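Long-range contact in core protein VP4 (Bluetongue virus, PDB 2JHP), which caps the viral messenger RNA as a multi-enzyme assembly line inside the inner core of the virus, with methyltransferase sites that bind S-adenosyl-L-homocysteine: residues A[315-327]-A[333-345]. Numbering follows the deposited sequence.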
# COMPACT_ATOMS: atom_id res chain seq x y z
N GLU A 315 -28.36 13.27 -30.87
CA GLU A 315 -28.17 11.90 -30.44
C GLU A 315 -27.57 11.10 -31.60
O GLU A 315 -27.66 11.52 -32.76
CB GLU A 315 -29.47 11.28 -29.95
CG GLU A 315 -30.48 10.98 -31.06
CD GLU A 315 -31.45 9.87 -30.71
OE1 GLU A 315 -31.34 9.30 -29.59
OE2 GLU A 315 -32.33 9.57 -31.55
N TYR A 316 -26.96 9.97 -31.27
CA TYR A 316 -26.24 9.15 -32.24
C TYR A 316 -25.81 7.83 -31.61
O TYR A 316 -26.04 7.60 -30.41
CB TYR A 316 -25.02 9.90 -32.79
CG TYR A 316 -23.96 10.25 -31.76
CD1 TYR A 316 -24.07 11.40 -30.97
CD2 TYR A 316 -22.83 9.45 -31.59
CE1 TYR A 316 -23.07 11.73 -30.02
CE2 TYR A 316 -21.84 9.77 -30.67
CZ TYR A 316 -21.97 10.91 -29.89
OH TYR A 316 -20.99 11.22 -28.97
N HIS A 317 -25.18 6.97 -32.40
CA HIS A 317 -24.79 5.65 -31.93
C HIS A 317 -23.32 5.33 -32.16
O HIS A 317 -22.66 5.91 -33.02
CB HIS A 317 -25.68 4.57 -32.55
CG HIS A 317 -27.12 4.68 -32.17
ND1 HIS A 317 -27.61 4.18 -30.99
CD2 HIS A 317 -28.17 5.24 -32.81
CE1 HIS A 317 -28.91 4.42 -30.92
NE2 HIS A 317 -29.28 5.06 -32.02
N CYS A 318 -22.82 4.39 -31.36
CA CYS A 318 -21.45 3.91 -31.46
C CYS A 318 -21.29 2.54 -30.78
O CYS A 318 -22.21 2.06 -30.12
CB CYS A 318 -20.50 4.92 -30.81
SG CYS A 318 -20.61 4.99 -29.03
N ILE A 319 -20.12 1.93 -30.95
CA ILE A 319 -19.82 0.65 -30.35
C ILE A 319 -18.87 0.87 -29.18
O ILE A 319 -17.74 1.31 -29.36
CB ILE A 319 -19.20 -0.32 -31.38
CG1 ILE A 319 -20.17 -0.55 -32.54
CG2 ILE A 319 -18.86 -1.64 -30.71
CD1 ILE A 319 -19.49 -0.97 -33.82
N SER A 320 -19.35 0.58 -27.97
CA SER A 320 -18.63 0.98 -26.77
C SER A 320 -18.83 0.07 -25.56
O SER A 320 -19.79 -0.69 -25.48
CB SER A 320 -19.01 2.42 -26.40
OG SER A 320 -18.31 2.85 -25.24
N THR A 321 -17.90 0.18 -24.62
CA THR A 321 -18.09 -0.30 -23.26
C THR A 321 -18.26 0.93 -22.35
O THR A 321 -19.26 1.06 -21.65
CB THR A 321 -16.92 -1.21 -22.79
OG1 THR A 321 -16.92 -2.45 -23.53
CG2 THR A 321 -17.01 -1.51 -21.30
N TYR A 322 -17.28 1.83 -22.38
CA TYR A 322 -17.39 3.10 -21.67
C TYR A 322 -16.99 4.27 -22.56
O TYR A 322 -16.25 4.09 -23.52
CB TYR A 322 -16.50 3.13 -20.41
CG TYR A 322 -16.73 2.05 -19.38
CD1 TYR A 322 -15.70 1.22 -18.99
CD2 TYR A 322 -17.98 1.89 -18.76
CE1 TYR A 322 -15.89 0.23 -18.03
CE2 TYR A 322 -18.18 0.91 -17.80
CZ TYR A 322 -17.13 0.08 -17.44
OH TYR A 322 -17.32 -0.89 -16.48
N LEU A 323 -17.50 5.45 -22.23
CA LEU A 323 -16.97 6.70 -22.74
C LEU A 323 -16.55 7.54 -21.54
O LEU A 323 -17.32 7.72 -20.59
CB LEU A 323 -18.00 7.45 -23.59
CG LEU A 323 -18.61 6.77 -24.81
CD1 LEU A 323 -19.81 7.57 -25.34
CD2 LEU A 323 -17.59 6.55 -25.92
N PHE A 324 -15.31 8.02 -21.54
CA PHE A 324 -14.89 8.87 -20.44
C PHE A 324 -14.07 10.09 -20.80
O PHE A 324 -13.51 10.16 -21.90
CB PHE A 324 -14.23 8.07 -19.31
CG PHE A 324 -13.43 6.90 -19.77
CD1 PHE A 324 -12.42 7.04 -20.72
CD2 PHE A 324 -13.66 5.64 -19.22
CE1 PHE A 324 -11.66 5.95 -21.12
CE2 PHE A 324 -12.91 4.53 -19.60
CZ PHE A 324 -11.90 4.69 -20.55
N PRO A 325 -14.00 11.05 -19.87
CA PRO A 325 -13.22 12.27 -20.08
C PRO A 325 -11.73 11.97 -20.12
O PRO A 325 -11.29 10.93 -19.65
CB PRO A 325 -13.57 13.13 -18.86
CG PRO A 325 -14.78 12.50 -18.24
CD PRO A 325 -14.66 11.04 -18.55
N GLN A 326 -10.97 12.90 -20.70
CA GLN A 326 -9.54 12.73 -20.90
C GLN A 326 -8.74 13.61 -19.96
O GLN A 326 -8.88 14.83 -19.97
CB GLN A 326 -9.15 13.06 -22.35
CG GLN A 326 -9.98 12.34 -23.39
CD GLN A 326 -9.36 12.43 -24.75
OE1 GLN A 326 -8.25 11.94 -24.97
NE2 GLN A 326 -10.06 13.06 -25.68
N PRO A 327 -7.89 12.98 -19.13
CA PRO A 327 -6.98 13.73 -18.26
C PRO A 327 -6.03 14.58 -19.10
O PRO A 327 -5.52 14.10 -20.12
CB PRO A 327 -6.20 12.63 -17.52
CG PRO A 327 -6.97 11.40 -17.71
CD PRO A 327 -7.74 11.53 -18.97
N MET A 333 -12.01 21.22 -25.28
CA MET A 333 -11.79 20.02 -26.08
C MET A 333 -12.95 19.03 -25.94
O MET A 333 -13.04 18.27 -24.97
CB MET A 333 -10.44 19.38 -25.66
CG MET A 333 -10.12 17.99 -26.22
SD MET A 333 -9.84 17.90 -27.99
CE MET A 333 -8.81 19.34 -28.32
N TYR A 334 -13.85 19.04 -26.93
CA TYR A 334 -15.02 18.16 -26.90
C TYR A 334 -14.76 16.80 -27.52
O TYR A 334 -15.35 16.43 -28.54
CB TYR A 334 -16.25 18.83 -27.50
CG TYR A 334 -16.84 19.84 -26.57
CD1 TYR A 334 -16.57 21.20 -26.74
CD2 TYR A 334 -17.64 19.44 -25.51
CE1 TYR A 334 -17.10 22.14 -25.88
CE2 TYR A 334 -18.17 20.37 -24.63
CZ TYR A 334 -17.91 21.72 -24.83
OH TYR A 334 -18.44 22.65 -23.98
N GLU A 335 -13.89 16.07 -26.85
CA GLU A 335 -13.43 14.77 -27.28
C GLU A 335 -13.28 13.89 -26.05
O GLU A 335 -12.75 14.32 -25.02
CB GLU A 335 -12.09 14.93 -28.00
CG GLU A 335 -11.51 13.68 -28.58
CD GLU A 335 -10.22 13.96 -29.30
OE1 GLU A 335 -10.28 14.57 -30.39
OE2 GLU A 335 -9.14 13.58 -28.79
N LEU A 336 -13.77 12.67 -26.15
CA LEU A 336 -13.65 11.69 -25.08
C LEU A 336 -12.84 10.52 -25.60
O LEU A 336 -12.32 10.57 -26.72
CB LEU A 336 -15.03 11.20 -24.64
CG LEU A 336 -16.05 12.27 -24.24
CD1 LEU A 336 -17.40 11.63 -24.14
CD2 LEU A 336 -15.70 12.99 -22.94
N ARG A 337 -12.72 9.49 -24.78
CA ARG A 337 -12.11 8.23 -25.21
C ARG A 337 -13.11 7.10 -25.06
O ARG A 337 -13.89 7.05 -24.10
CB ARG A 337 -10.83 7.93 -24.42
CG ARG A 337 -9.67 8.84 -24.76
CD ARG A 337 -9.22 8.67 -26.20
NE ARG A 337 -8.41 9.79 -26.65
CZ ARG A 337 -7.91 9.92 -27.88
NH1 ARG A 337 -8.11 8.98 -28.79
NH2 ARG A 337 -7.19 10.99 -28.19
N ASN A 338 -13.11 6.21 -26.04
CA ASN A 338 -14.03 5.10 -26.06
C ASN A 338 -13.29 3.86 -25.66
O ASN A 338 -12.46 3.36 -26.42
CB ASN A 338 -14.62 4.93 -27.46
CG ASN A 338 -15.71 3.88 -27.53
OD1 ASN A 338 -16.28 3.64 -28.59
ND2 ASN A 338 -16.01 3.25 -26.40
N PHE A 339 -13.56 3.38 -24.45
CA PHE A 339 -13.00 2.12 -24.00
C PHE A 339 -13.92 0.97 -24.40
O PHE A 339 -15.14 1.02 -24.19
CB PHE A 339 -12.73 2.12 -22.49
CG PHE A 339 -12.32 0.77 -21.96
CD1 PHE A 339 -11.06 0.25 -22.26
CD2 PHE A 339 -13.19 0.02 -21.20
CE1 PHE A 339 -10.69 -1.00 -21.79
CE2 PHE A 339 -12.82 -1.23 -20.73
CZ PHE A 339 -11.57 -1.74 -21.02
N MET A 340 -13.31 -0.06 -24.98
CA MET A 340 -14.04 -1.22 -25.44
C MET A 340 -13.44 -2.46 -24.79
O MET A 340 -12.26 -2.76 -25.00
CB MET A 340 -13.94 -1.35 -26.97
CG MET A 340 -14.50 -0.17 -27.79
SD MET A 340 -14.22 -0.29 -29.59
CE MET A 340 -15.14 -1.77 -29.97
N ARG A 341 -14.23 -3.15 -23.96
CA ARG A 341 -13.81 -4.42 -23.39
C ARG A 341 -14.24 -5.53 -24.33
O ARG A 341 -15.42 -5.65 -24.68
CB ARG A 341 -14.40 -4.64 -22.00
CG ARG A 341 -13.63 -5.68 -21.18
CD ARG A 341 -14.55 -6.77 -20.69
NE ARG A 341 -14.85 -7.72 -21.75
CZ ARG A 341 -15.98 -8.41 -21.85
NH1 ARG A 341 -16.94 -8.27 -20.94
NH2 ARG A 341 -16.15 -9.24 -22.86
N LEU A 342 -13.27 -6.31 -24.77
CA LEU A 342 -13.51 -7.32 -25.78
C LEU A 342 -13.22 -8.72 -25.24
O LEU A 342 -12.87 -8.89 -24.08
CB LEU A 342 -12.64 -7.04 -27.01
CG LEU A 342 -12.75 -5.68 -27.69
CD1 LEU A 342 -11.62 -5.48 -28.70
CD2 LEU A 342 -14.10 -5.52 -28.37
N ARG A 343 -13.41 -9.73 -26.07
CA ARG A 343 -12.89 -11.04 -25.76
C ARG A 343 -11.57 -11.10 -26.49
O ARG A 343 -11.36 -10.35 -27.45
CB ARG A 343 -13.85 -12.17 -26.17
CG ARG A 343 -14.31 -12.12 -27.60
CD ARG A 343 -15.69 -11.50 -27.76
NE ARG A 343 -15.87 -10.96 -29.11
CZ ARG A 343 -15.81 -11.68 -30.23
NH1 ARG A 343 -15.57 -12.99 -30.18
NH2 ARG A 343 -15.97 -11.09 -31.40
N GLY A 344 -10.68 -11.98 -26.05
CA GLY A 344 -9.29 -11.96 -26.47
C GLY A 344 -8.49 -12.21 -25.22
O GLY A 344 -8.87 -11.76 -24.13
N TYR A 345 -7.39 -12.96 -25.33
CA TYR A 345 -6.60 -13.31 -24.16
C TYR A 345 -6.23 -12.06 -23.36
O TYR A 345 -5.91 -11.01 -23.93
CB TYR A 345 -5.36 -14.12 -24.54
CG TYR A 345 -4.57 -14.59 -23.35
CD1 TYR A 345 -3.48 -13.87 -22.90
CD2 TYR A 345 -4.93 -15.75 -22.66
CE1 TYR A 345 -2.74 -14.29 -21.79
CE2 TYR A 345 -4.21 -16.18 -21.55
CZ TYR A 345 -3.11 -15.44 -21.12
OH TYR A 345 -2.38 -15.86 -20.03
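Strands 322-324 and 335-341 pair as an antiparallel beta hairpin, their axes 4.8 Å apart at 155°, and a classic beta bulge opens the ladder where Thr321 and Tyr322 both donate their backbone N-H to Phe339 O. Thr321 adds a side-chain bond at this point: chi1 of -68° sets OG1 opposite its own carbonyl carbon, where it accepts from Arg341 N at 2.8 Å in a nearly straight bond. On the face bearing Tyr322, Phe324, Arg337 and Phe339, two rings run side by side, Phe339 CD2 lying 3.6 Å from Tyr322 CD1. Phe324 slants across so that its CZ abuts Phe339 CB. Beyond Phe324, the amide of Gln326 bridges two residues of the partner strand. OE1 receives Arg337 NE at 2.7 Å, within the guanidinium plane but well above the amide's carbonyl plane; NE2 reaches Glu335 O at 3.0 Å and, at longer range, Glu335 OE2. Both ends of the amide are thus engaged, which fixes its rotation. On the other face Leu323 CD2 crosses the Asn338 side chain at a slant, 3.6 Å from Asn338 CG, and Asn338 ND2 gives weak bonds to Ser320 OG and Tyr322 O. Glu335 OE2 also pairs with Arg337 NH2 through charge alone; Lys306 is a second salt-bridge partner of Glu335, Asp265 of Arg337, whose side chain lies about 7 Å from bound S-adenosyl-L-homocysteine. The hairpin completes the 3-2-1-4-5-7-6 sheet of a Rossmann-like methyltransferase: strand 335-341 lies between 302-308 and outermost 322-324, helix 178-186 packs against Phe324 and Arg337, and helix 280-295 meets Ile319 and Met340.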